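Local coordinates for putative pyrroline carboxylate reductase (Streptococcus pyogenes, PDB 2AHR), which probably catalyses the NAD(P)H-dependent reduction of 1-pyrroline-5-carboxylate to L-proline, the final step of proline biosynthesis, at residues A17-K20 with G21-T25; P113-N116 with A117-L120; S211-S214 with P215-I219; A193-I196 with V197-V201. One frame throughout, in Å; residues are numbered along the deposited sequence.

Contact 1 of 4, residues A17-K20 with G21-T25; sequences AIIK and GLKQT
The last turns of helix 13-22, the helix of the first beta-alpha-beta unit in the Rossmann domain, bring Ile18 and Ile19 against Leu22 and Lys23. Two regular i to i+4 bonds define the helix here. Leu22 N donates to Ile18 O at 3.0 Å, and Lys23 N to Ile19 O at 2.8 Å, the latter approaching nearly in line with the carbonyl bond (174° at the oxygen). One residue earlier the pattern opens: a water takes the N-H of Gly21 and donates to Ala17 O, bridging from one side Ala17 O and Gly21 N, which lie 4.3 Å apart. Leu22 to Thr25 form a type I turn, where Thr25 OG1 donates to Leu22 O at 2.6 Å and Thr25 N binds the same oxygen, so two donors from one residue grip it.

On the apolar flank Ile18 and Leu22 run side by side and point the same way, with Ile18 CD1 3.8 Å from Leu22 CD1. Ile18 can do this because its CG1 branch stands between the backbone N and the carbonyl carbon (chi1 78°). Ile19 uses its two branches separately: its side chain passes at an angle over that of Leu22, with Ile19 CD1 4.1 Å from Leu22 CD1, while CG2 rests on the aliphatic shaft of Lys23, 3.6 Å from its CE. The extended Lys23 chain carries NZ onward to Leu46 O. Exposed Lys20 has its NZ in a weak bond to Gln118 O.

Around this turn, Leu22 and Lys23 pack on Leu29 of strand 28-32, Ile19 on Leu48 and Ile18 on Phe147, which seats the helix end against the sheet and its adjoining loops.

Contact 2 of 4, residues P113-N116 with A117-L120; sequences PNMN and AQIL. With NAP (NADP nicotinamide-adenine-dinucleotide phosphate), chain S.
The flat carboxamide of Gln118, in the 3-10 turn 115-118, has the side chain of Met115, a selenomethionine, lying across one of its faces: Met115 CG is 3.9 Å from Gln118 CD, and SE lies nearer the nitrogen, 3.6 Å from NE2. A second flat group, the nicotinamide of the bound NADP, touches Met115 as well, together with Pro113. Pro113 O comes within 3.1 Å of the ring atom C5N, and Met115 CE approaches the nicotinamide carboxamide, 3.6 Å from O7N. The bent Met115 chain (chi2 62°, chi3 45°) is what lets one side chain touch both amides.

The turn lies in the loop between strands 108-112 and 122-128 and is opened by an Asx turn in which Asn114 OD1 accepts from Asn116 N at 3.0 Å. Asn114 ND2 is bonded to Ala165 O, so both ends of that amide are fixed. Successive i to i+3 bonds follow, from Ala117 N to Asn114 O and Gln118 N to Met115 O, with donors well above the carbonyl planes. In the last of the run, Ile119 N donates to Asn116 O at 3.0 Å, and Ile119 CG1 rests 3.4 Å from that same oxygen.

Contact 3 of 4, residues S211-S214 with P215-I219; sequences SSQS and PHDFI
Ser214 and Asp217 clasp each other across the start of helix 215-222 in a capping box. Asp217 N donates to Ser214 OG (3.1 Å, 159° at the hydrogen), and in return Ser214 N donates to Asp217 OD2 (2.9 Å). That carboxylate oxygen is met on its anti side, with the donor out of the carboxylate plane. Ser214 OG is brought over the helix end because it stands between the backbone N and the carbonyl carbon (chi1 70°). The first regular helical bond runs from Phe218 N to Ser214 O at 3.1 Å, and the same oxygen lies at the edge of the Phe218 ring, near its plane.

Next out, the ring of Phe218 is framed by the preceding loop. Gln213 NE2 stands 3.8 Å above the ring plane, over its centre, with the amide turned 57° from the ring. Ser211 CB lies in the ring plane, 3.7 Å from Phe218 CZ. Gln213 CB packs on Phe218 CE2 at 3.7 Å. Ser211 in turn shapes the loop through an ST turn, its OG accepting from Gln213 N at 3.1 Å.

Further outward, Phe218 touches Asn207 and Leu208 of helix 190-210 and meets the ring of Tyr173 of the second subunit, while His216 stacks on His216 of the third. The capped end is therefore an assembly surface as well.

Chemically, the box supplies a side-chain acceptor for Asp217 N and ties Ser214 N to the Asp217 carboxylate; Pro215, at the first helical position, has no N-H to satisfy. A carboxylate held beside that positive end would probably be stabilised in its charged form.

Contact 4 of 4, residues A193-I196 with V197-V201; sequences ALEI and VTQTV
Backbone bonds of the regular i to i+4 kind join Ala193, Leu194, Glu195 and Ile196 to Val197, Thr198, Gln199 and Thr200 in the first half of helix 190-210; Val197 N to Ala193 O, 3.0 Å, is representative.

Two threonine hydroxyls add a second layer. Thr198 OG1 donates back to Leu194 O at 2.6 Å, and Thr200 OG1 to Ile196 O at 2.8 Å. In both residues OG1 is beside the backbone N (chi1 -55° in Thr198), so hydroxyl and amide share one acceptor, reaching it from opposite faces of the carbonyl plane. Each of the two carbonyls is thereby doubly held. Both buried hydroxyls find an acceptor in their own helix, and Thr200 OG1 also makes a weak bond to Ser123 OG of the second subunit.

Polar side chains meet less intimately. Glu195 and Gln199 lie side by side and point the same way, Glu195 CG 3.8 Å from Gln199 OE1; Glu195 OE1 finds its salt bridge in Lys192.

Val197 CG1 lies close to the carbonyl oxygen Ala193 O, 3.1 Å, with a chi1 of -20° that is far from a staggered value.

Outward, Leu194 and Val197 pack on Ile176 of helix 158-185, while Thr198 meets Leu208 of the second subunit and Val201 meets Val201 of the same neighbour, placing the helix in the dimer interface.

Overall arrangement
Along the chain the order is contact 1, contact 2, contact 4, contact 3. The first two belong to the nucleotide-binding half and touch: their centres are 10 Å apart, and Gly21 CA rests 3.6 Å from Leu120 CD2, so the end of helix 13-22 abuts the 113-120 loop. The other two lie in the dimerisation range, contact 4 on helix 190-210, contact 3 at the loop and start of the following helix 215-222, with centres 20 Å apart. Contacts 1 and 3 are about 35 Å apart between centres. Contacts 2, 3 and 4 each reach the second subunit, and Ser224 of that subunit binds the NADP beside contact 2, so the cofactor site is built from both subunits, consistent with a link between cofactor binding and dimerisation.

Contact 1 of 4, residues A17-K20 with G21-T25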
loop_
_atom_site.group_PDB
_atom_site.type_symbol
_atom_site.label_atom_id
_atom_site.label_comp_id
_atom_site.label_asym_id
_atom_site.label_seq_id
_atom_site.Cartn_x
_atom_site.Cartn_y
_atom_site.Cartn_z
ATOM N N ALA E 17 13.519 -16.723 36.577
ATOM C CA ALA E 17 13.849 -17.862 35.714
ATOM C C ALA E 17 15.252 -18.452 35.949
ATOM O O ALA E 17 15.386 -19.666 36.022
ATOM C CB ALA E 17 13.646 -17.504 34.236
ATOM N N ILE E 18 16.292 -17.625 36.084
ATOM C CA ILE E 18 17.642 -18.189 36.277
ATOM C C ILE E 18 17.920 -18.735 37.696
ATOM O O ILE E 18 18.867 -19.493 37.886
ATOM C CB ILE E 18 18.798 -17.250 35.827
ATOM C CG1 ILE E 18 19.069 -16.166 36.855
ATOM C CG2 ILE E 18 18.564 -16.669 34.412
ATOM C CD1 ILE E 18 20.465 -15.646 36.771
ATOM N N ILE E 19 17.099 -18.342 38.674
ATOM C CA ILE E 19 17.234 -18.836 40.052
ATOM C C ILE E 19 17.122 -20.357 40.106
ATOM O O ILE E 19 17.977 -21.025 40.677
ATOM C CB ILE E 19 16.204 -18.192 41.021
ATOM C CG1 ILE E 19 16.499 -16.703 41.239
ATOM C CG2 ILE E 19 16.201 -18.909 42.372
ATOM C CD1 ILE E 19 17.916 -16.399 41.594
ATOM N N LYS E 20 16.086 -20.898 39.473
ATOM C CA LYS E 20 15.895 -22.343 39.402
ATOM C C LYS E 20 17.181 -23.095 39.011
ATOM O O LYS E 20 17.559 -24.046 39.684
ATOM C CB LYS E 20 14.749 -22.690 38.449
ATOM C CG LYS E 20 14.342 -24.161 38.504
ATOM C CD LYS E 20 13.719 -24.634 37.198
ATOM C CE LYS E 20 13.637 -26.150 37.163
ATOM N NZ LYS E 20 13.022 -26.632 35.881
ATOM N N GLY E 21 17.849 -22.659 37.940
ATOM C CA GLY E 21 19.126 -23.236 37.523
ATOM C C GLY E 21 20.245 -23.033 38.538
ATOM O O GLY E 21 21.080 -23.917 38.739
ATOM N N LEU E 22 20.249 -21.868 39.184
ATOM C CA LEU E 22 21.243 -21.539 40.218
ATOM C C LEU E 22 21.058 -22.346 41.517
ATOM O O LEU E 22 22.018 -22.565 42.256
ATOM C CB LEU E 22 21.245 -20.032 40.513
ATOM C CG LEU E 22 21.721 -19.044 39.436
ATOM C CD1 LEU E 22 21.441 -17.629 39.899
ATOM C CD2 LEU E 22 23.191 -19.203 39.110
ATOM N N LYS E 23 19.828 -22.781 41.790
ATOM C CA LYS E 23 19.553 -23.687 42.912
ATOM C C LYS E 23 20.146 -25.084 42.693
ATOM O O LYS E 23 20.341 -25.825 43.639
ATOM C CB LYS E 23 18.050 -23.798 43.176
ATOM C CG LYS E 23 17.427 -22.578 43.814
ATOM C CD LYS E 23 15.953 -22.849 44.060
ATOM C CE LYS E 23 15.216 -21.628 44.573
ATOM N NZ LYS E 23 13.800 -21.973 44.901
ATOM N N GLN E 24 20.435 -25.434 41.445
ATOM C CA GLN E 24 21.031 -26.728 41.121
ATOM C C GLN E 24 22.559 -26.674 41.163
ATOM O O GLN E 24 23.242 -27.627 40.778
ATOM C CB GLN E 24 20.528 -27.235 39.757
ATOM C CG GLN E 24 19.045 -27.600 39.739
ATOM C CD GLN E 24 18.648 -28.439 38.531
ATOM O OE1 GLN E 24 19.482 -28.778 37.677
ATOM N NE2 GLN E 24 17.363 -28.793 38.457
ATOM N N THR E 25 23.086 -25.546 41.628
ATOM C CA THR E 25 24.520 -25.384 41.848
ATOM C C THR E 25 24.855 -25.459 43.358
ATOM O O THR E 25 23.947 -25.360 44.197
ATOM C CB THR E 25 25.030 -24.053 41.242
ATOM O OG1 THR E 25 24.553 -22.944 42.025
ATOM C CG2 THR E 25 24.581 -23.913 39.782
HETATM O O HOH W 1 16.484 -21.844 35.656
HETATM O O HOH W 2 16.179 -26.528 40.320
#

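Contact 2 of 4, residues P113-N116 with A117-L120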
loop_
_atom_site.group_PDB
_atom_site.type_symbol
_atom_site.label_atom_id
_atom_site.label_comp_id
_atom_site.label_asym_id
_atom_site.label_seq_id
_atom_site.Cartn_x
_atom_site.Cartn_y
_atom_site.Cartn_z
ATOM N N PRO E 113 20.545 -13.976 28.405
ATOM C CA PRO E 113 19.703 -15.159 28.561
ATOM C C PRO E 113 18.324 -14.998 27.923
ATOM O O PRO E 113 18.002 -13.927 27.390
ATOM C CB PRO E 113 19.575 -15.288 30.090
ATOM C CG PRO E 113 19.578 -13.833 30.572
ATOM C CD PRO E 113 20.418 -13.051 29.550
ATOM N N ASN E 114 17.516 -16.054 27.969
ATOM C CA ASN E 114 16.126 -15.954 27.546
ATOM C C ASN E 114 15.196 -16.712 28.500
ATOM O O ASN E 114 15.661 -17.353 29.452
ATOM C CB ASN E 114 15.945 -16.338 26.065
ATOM C CG ASN E 114 16.240 -17.809 25.788
ATOM O OD1 ASN E 114 15.996 -18.680 26.632
ATOM N ND2 ASN E 114 16.751 -18.089 24.602
HETATM N N MSE E 115 13.891 -16.630 28.267
HETATM C CA MSE E 115 12.916 -17.136 29.236
HETATM C C MSE E 115 12.939 -18.685 29.299
HETATM O O MSE E 115 12.384 -19.279 30.221
HETATM C CB MSE E 115 11.524 -16.576 28.912
HETATM C CG MSE E 115 10.436 -16.741 29.997
HETATM SE SE MSE E 115 10.690 -15.941 31.608
HETATM C CE MSE E 115 11.259 -14.325 31.214
ATOM N N ASN E 116 13.618 -19.322 28.340
ATOM C CA ASN E 116 13.796 -20.779 28.353
ATOM C C ASN E 116 14.716 -21.273 29.483
ATOM O O ASN E 116 14.848 -22.478 29.711
ATOM C CB ASN E 116 14.275 -21.279 26.990
ATOM C CG ASN E 116 13.316 -20.906 25.873
ATOM O OD1 ASN E 116 13.727 -20.585 24.735
ATOM N ND2 ASN E 116 12.034 -20.921 26.195
ATOM N N ALA E 117 15.351 -20.328 30.171
ATOM C CA ALA E 117 15.971 -20.605 31.466
ATOM C C ALA E 117 15.003 -21.347 32.380
ATOM O O ALA E 117 15.430 -22.187 33.174
ATOM C CB ALA E 117 16.450 -19.312 32.125
ATOM N N GLN E 118 13.701 -21.054 32.244
ATOM C CA GLN E 118 12.652 -21.694 33.045
ATOM C C GLN E 118 12.687 -23.208 32.951
ATOM O O GLN E 118 12.248 -23.890 33.877
ATOM C CB GLN E 118 11.259 -21.234 32.626
ATOM C CG GLN E 118 10.880 -19.855 33.105
ATOM C CD GLN E 118 9.473 -19.463 32.684
ATOM O OE1 GLN E 118 8.916 -20.024 31.753
ATOM N NE2 GLN E 118 8.896 -18.488 33.374
ATOM N N ILE E 119 13.174 -23.734 31.833
ATOM C CA ILE E 119 13.295 -25.181 31.685
ATOM C C ILE E 119 14.764 -25.562 31.536
ATOM O O ILE E 119 15.084 -26.653 31.081
ATOM C CB ILE E 119 12.404 -25.737 30.530
ATOM C CG1 ILE E 119 12.779 -25.094 29.176
ATOM C CG2 ILE E 119 10.917 -25.517 30.855
ATOM C CD1 ILE E 119 12.162 -25.825 27.951
ATOM N N LEU E 120 15.646 -24.632 31.920
ATOM C CA LEU E 120 17.089 -24.826 31.851
ATOM C C LEU E 120 17.566 -25.055 30.432
ATOM O O LEU E 120 18.493 -25.847 30.211
ATOM C CB LEU E 120 17.570 -25.980 32.762
ATOM C CG LEU E 120 16.971 -26.123 34.164
ATOM C CD1 LEU E 120 17.635 -27.308 34.922
ATOM C CD2 LEU E 120 17.110 -24.830 34.945
HETATM P PA NAP S . 10.816 -7.000 34.982
HETATM O O1A NAP S . 10.049 -5.728 34.887
HETATM O O2A NAP S . 9.895 -8.170 34.896
HETATM O O5B NAP S . 11.721 -7.083 36.320
HETATM C C5B NAP S . 12.390 -5.965 36.857
HETATM C C4B NAP S . 12.340 -6.085 38.378
HETATM O O4B NAP S . 13.224 -5.174 39.010
HETATM C C3B NAP S . 10.934 -5.816 38.911
HETATM O O3B NAP S . 10.497 -6.970 39.596
HETATM C C2B NAP S . 11.071 -4.621 39.841
HETATM O O2B NAP S . 10.388 -4.750 41.078
HETATM C C1B NAP S . 12.564 -4.627 40.143
HETATM N N9A NAP S . 13.038 -3.285 40.562
HETATM C C8A NAP S . 12.516 -2.059 40.215
HETATM N N7A NAP S . 13.239 -1.094 40.836
HETATM C C5A NAP S . 14.210 -1.684 41.579
HETATM C C6A NAP S . 15.201 -1.166 42.414
HETATM N N6A NAP S . 14.972 0.003 43.010
HETATM N N1A NAP S . 16.061 -2.042 43.049
HETATM C C2A NAP S . 15.926 -3.409 42.882
HETATM N N3A NAP S . 14.933 -3.910 42.065
HETATM C C4A NAP S . 14.089 -3.063 41.421
HETATM O O3 NAP S . 11.962 -7.024 33.834
HETATM P PN NAP S . 12.597 -8.380 33.213
HETATM O O1N NAP S . 11.786 -8.729 32.011
HETATM O O2N NAP S . 12.816 -9.414 34.260
HETATM O O5D NAP S . 14.032 -7.839 32.704
HETATM C C5D NAP S . 15.112 -7.660 33.593
HETATM C C4D NAP S . 16.427 -7.629 32.817
HETATM O O4D NAP S . 16.608 -8.806 32.052
HETATM C C3D NAP S . 16.474 -6.455 31.844
HETATM O O3D NAP S . 17.700 -5.794 32.039
HETATM C C2D NAP S . 16.399 -7.055 30.446
HETATM O O2D NAP S . 17.192 -6.297 29.539
HETATM C C1D NAP S . 16.891 -8.498 30.687
HETATM N N1N NAP S . 16.292 -9.562 29.839
HETATM C C2N NAP S . 14.943 -9.855 29.897
HETATM C C3N NAP S . 14.411 -10.882 29.112
HETATM C C7N NAP S . 12.977 -11.302 29.246
HETATM O O7N NAP S . 12.558 -12.396 28.461
HETATM N N7N NAP S . 12.149 -10.662 30.083
HETATM C C4N NAP S . 15.254 -11.617 28.269
HETATM C C5N NAP S . 16.611 -11.329 28.220
HETATM C C6N NAP S . 17.114 -10.297 29.016
HETATM P P2B NAP S . 8.788 -4.587 41.261
HETATM O O1X NAP S . 8.495 -4.564 42.752
HETATM O O2X NAP S . 8.343 -3.277 40.651
HETATM O O3X NAP S . 8.055 -5.744 40.604
#

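Contact 3 of 4, residues S211-S214 with P215-I219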
loop_
_atom_site.group_PDB
_atom_site.type_symbol
_atom_site.label_atom_id
_atom_site.label_comp_id
_atom_site.label_asym_id
_atom_site.label_seq_id
_atom_site.Cartn_x
_atom_site.Cartn_y
_atom_site.Cartn_z
ATOM N N SER E 211 20.381 -32.316 11.065
ATOM C CA SER E 211 20.602 -32.551 9.648
ATOM C C SER E 211 21.664 -31.603 9.089
ATOM O O SER E 211 21.915 -30.529 9.643
ATOM C CB SER E 211 19.268 -32.416 8.904
ATOM O OG SER E 211 19.447 -32.346 7.496
ATOM N N SER E 212 22.315 -32.006 8.003
ATOM C CA SER E 212 23.303 -31.140 7.346
ATOM C C SER E 212 22.652 -30.194 6.331
ATOM O O SER E 212 23.306 -29.282 5.817
ATOM C CB SER E 212 24.379 -31.980 6.651
ATOM O OG SER E 212 23.783 -32.844 5.694
ATOM N N GLN E 213 21.372 -30.427 6.047
ATOM C CA GLN E 213 20.612 -29.631 5.091
ATOM C C GLN E 213 20.265 -28.238 5.641
ATOM O O GLN E 213 20.028 -28.083 6.835
ATOM C CB GLN E 213 19.321 -30.377 4.731
ATOM C CG GLN E 213 19.528 -31.573 3.784
ATOM C CD GLN E 213 18.228 -31.982 3.108
ATOM O OE1 GLN E 213 18.105 -31.906 1.878
ATOM N NE2 GLN E 213 17.235 -32.384 3.908
ATOM N N SER E 214 20.213 -27.244 4.758
ATOM C CA SER E 214 19.794 -25.891 5.129
ATOM C C SER E 214 18.262 -25.797 5.247
ATOM O O SER E 214 17.549 -26.688 4.776
ATOM C CB SER E 214 20.304 -24.884 4.094
ATOM O OG SER E 214 19.626 -25.020 2.849
ATOM N N PRO E 215 17.749 -24.725 5.886
ATOM C CA PRO E 215 16.299 -24.439 5.842
ATOM C C PRO E 215 15.689 -24.431 4.425
ATOM O O PRO E 215 14.618 -25.023 4.224
ATOM C CB PRO E 215 16.198 -23.061 6.500
ATOM C CG PRO E 215 17.356 -23.034 7.465
ATOM C CD PRO E 215 18.474 -23.744 6.724
ATOM N N HIS E 216 16.364 -23.818 3.447
ATOM C CA HIS E 216 15.882 -23.853 2.062
ATOM C C HIS E 216 15.936 -25.225 1.393
ATOM O O HIS E 216 15.077 -25.534 0.580
ATOM C CB HIS E 216 16.556 -22.801 1.188
ATOM C CG HIS E 216 15.963 -21.435 1.340
ATOM N ND1 HIS E 216 14.674 -21.139 0.951
ATOM C CD2 HIS E 216 16.475 -20.291 1.850
ATOM C CE1 HIS E 216 14.412 -19.871 1.217
ATOM N NE2 HIS E 216 15.489 -19.330 1.760
ATOM N N ASP E 217 16.927 -26.043 1.743
ATOM C CA ASP E 217 16.971 -27.447 1.320
ATOM C C ASP E 217 15.707 -28.172 1.777
ATOM O O ASP E 217 15.076 -28.884 0.992
ATOM C CB ASP E 217 18.201 -28.185 1.890
ATOM C CG ASP E 217 19.514 -27.739 1.266
ATOM O OD1 ASP E 217 19.531 -27.291 0.089
ATOM O OD2 ASP E 217 20.544 -27.848 1.968
ATOM N N PHE E 218 15.344 -28.010 3.049
ATOM C CA PHE E 218 14.125 -28.612 3.544
ATOM C C PHE E 218 12.889 -28.124 2.804
ATOM O O PHE E 218 12.019 -28.909 2.442
ATOM C CB PHE E 218 13.970 -28.374 5.050
ATOM C CG PHE E 218 14.715 -29.366 5.888
ATOM C CD1 PHE E 218 14.164 -30.626 6.145
ATOM C CD2 PHE E 218 15.965 -29.050 6.429
ATOM C CE1 PHE E 218 14.851 -31.578 6.915
ATOM C CE2 PHE E 218 16.658 -30.001 7.213
ATOM C CZ PHE E 218 16.094 -31.261 7.447
ATOM N N ILE E 219 12.797 -26.815 2.610
ATOM C CA ILE E 219 11.686 -26.211 1.871
ATOM C C ILE E 219 11.533 -26.810 0.482
ATOM O O ILE E 219 10.434 -27.149 0.095
ATOM C CB ILE E 219 11.811 -24.667 1.798
ATOM C CG1 ILE E 219 11.583 -24.056 3.182
ATOM C CG2 ILE E 219 10.820 -24.081 0.752
ATOM C CD1 ILE E 219 12.061 -22.604 3.311
#

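Contact 4 of 4, residues A193-I196 with V197-V201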
loop_
_atom_site.group_PDB
_atom_site.type_symbol
_atom_site.label_atom_id
_atom_site.label_comp_id
_atom_site.label_asym_id
_atom_site.label_seq_id
_atom_site.Cartn_x
_atom_site.Cartn_y
_atom_site.Cartn_z
ATOM N N ALA E 193 -5.279 -27.108 18.026
ATOM C CA ALA E 193 -4.449 -26.472 16.990
ATOM C C ALA E 193 -3.073 -26.158 17.564
ATOM O O ALA E 193 -2.060 -26.407 16.909
ATOM C CB ALA E 193 -5.117 -25.204 16.442
ATOM N N LEU E 194 -3.036 -25.645 18.800
ATOM C CA LEU E 194 -1.754 -25.336 19.470
ATOM C C LEU E 194 -0.889 -26.589 19.700
ATOM O O LEU E 194 0.336 -26.567 19.533
ATOM C CB LEU E 194 -1.986 -24.658 20.831
ATOM C CG LEU E 194 -2.107 -23.143 20.931
ATOM C CD1 LEU E 194 -2.473 -22.747 22.382
ATOM C CD2 LEU E 194 -0.802 -22.447 20.474
ATOM N N GLU E 195 -1.542 -27.679 20.096
ATOM C CA GLU E 195 -0.849 -28.919 20.362
ATOM C C GLU E 195 -0.185 -29.419 19.081
ATOM O O GLU E 195 0.999 -29.722 19.068
ATOM C CB GLU E 195 -1.834 -29.935 20.932
ATOM C CG GLU E 195 -1.251 -31.319 21.113
ATOM C CD GLU E 195 -2.299 -32.367 21.511
ATOM O OE1 GLU E 195 -3.517 -32.102 21.431
ATOM O OE2 GLU E 195 -1.890 -33.473 21.897
ATOM N N ILE E 196 -0.949 -29.469 17.998
ATOM C CA ILE E 196 -0.431 -29.899 16.720
ATOM C C ILE E 196 0.717 -29.014 16.240
ATOM O O ILE E 196 1.746 -29.549 15.812
ATOM C CB ILE E 196 -1.519 -29.895 15.636
ATOM C CG1 ILE E 196 -2.619 -30.920 15.976
ATOM C CG2 ILE E 196 -0.884 -30.113 14.228
ATOM C CD1 ILE E 196 -3.954 -30.687 15.228
ATOM N N VAL E 197 0.542 -27.678 16.250
ATOM C CA VAL E 197 1.638 -26.855 15.710
ATOM C C VAL E 197 2.885 -26.798 16.628
ATOM O O VAL E 197 4.024 -26.816 16.133
ATOM C CB VAL E 197 1.239 -25.433 15.084
ATOM C CG1 VAL E 197 -0.219 -25.321 14.705
ATOM C CG2 VAL E 197 1.718 -24.281 15.922
ATOM N N THR E 198 2.681 -26.752 17.948
ATOM C CA THR E 198 3.824 -26.757 18.880
ATOM C C THR E 198 4.684 -28.026 18.673
ATOM O O THR E 198 5.921 -27.951 18.641
ATOM C CB THR E 198 3.370 -26.682 20.367
ATOM O OG1 THR E 198 2.531 -25.522 20.564
ATOM C CG2 THR E 198 4.587 -26.594 21.287
ATOM N N GLN E 199 4.026 -29.181 18.515
ATOM C CA GLN E 199 4.733 -30.449 18.321
ATOM C C GLN E 199 5.435 -30.453 16.986
ATOM O O GLN E 199 6.551 -30.965 16.874
ATOM C CB GLN E 199 3.783 -31.651 18.457
ATOM C CG GLN E 199 3.406 -31.899 19.949
ATOM C CD GLN E 199 2.565 -33.164 20.215
ATOM O OE1 GLN E 199 1.947 -33.282 21.293
ATOM N NE2 GLN E 199 2.538 -34.106 19.253
ATOM N N THR E 200 4.807 -29.845 15.977
ATOM C CA THR E 200 5.412 -29.745 14.655
ATOM C C THR E 200 6.610 -28.798 14.643
ATOM O O THR E 200 7.604 -29.044 13.945
ATOM C CB THR E 200 4.373 -29.292 13.619
ATOM O OG1 THR E 200 3.279 -30.217 13.617
ATOM C CG2 THR E 200 4.974 -29.215 12.243
ATOM N N VAL E 201 6.514 -27.710 15.395
ATOM C CA VAL E 201 7.618 -26.741 15.509
ATOM C C VAL E 201 8.814 -27.411 16.184
ATOM O O VAL E 201 9.954 -27.331 15.680
ATOM C CB VAL E 201 7.201 -25.458 16.290
ATOM C CG1 VAL E 201 8.410 -24.565 16.609
ATOM C CG2 VAL E 201 6.176 -24.644 15.510
#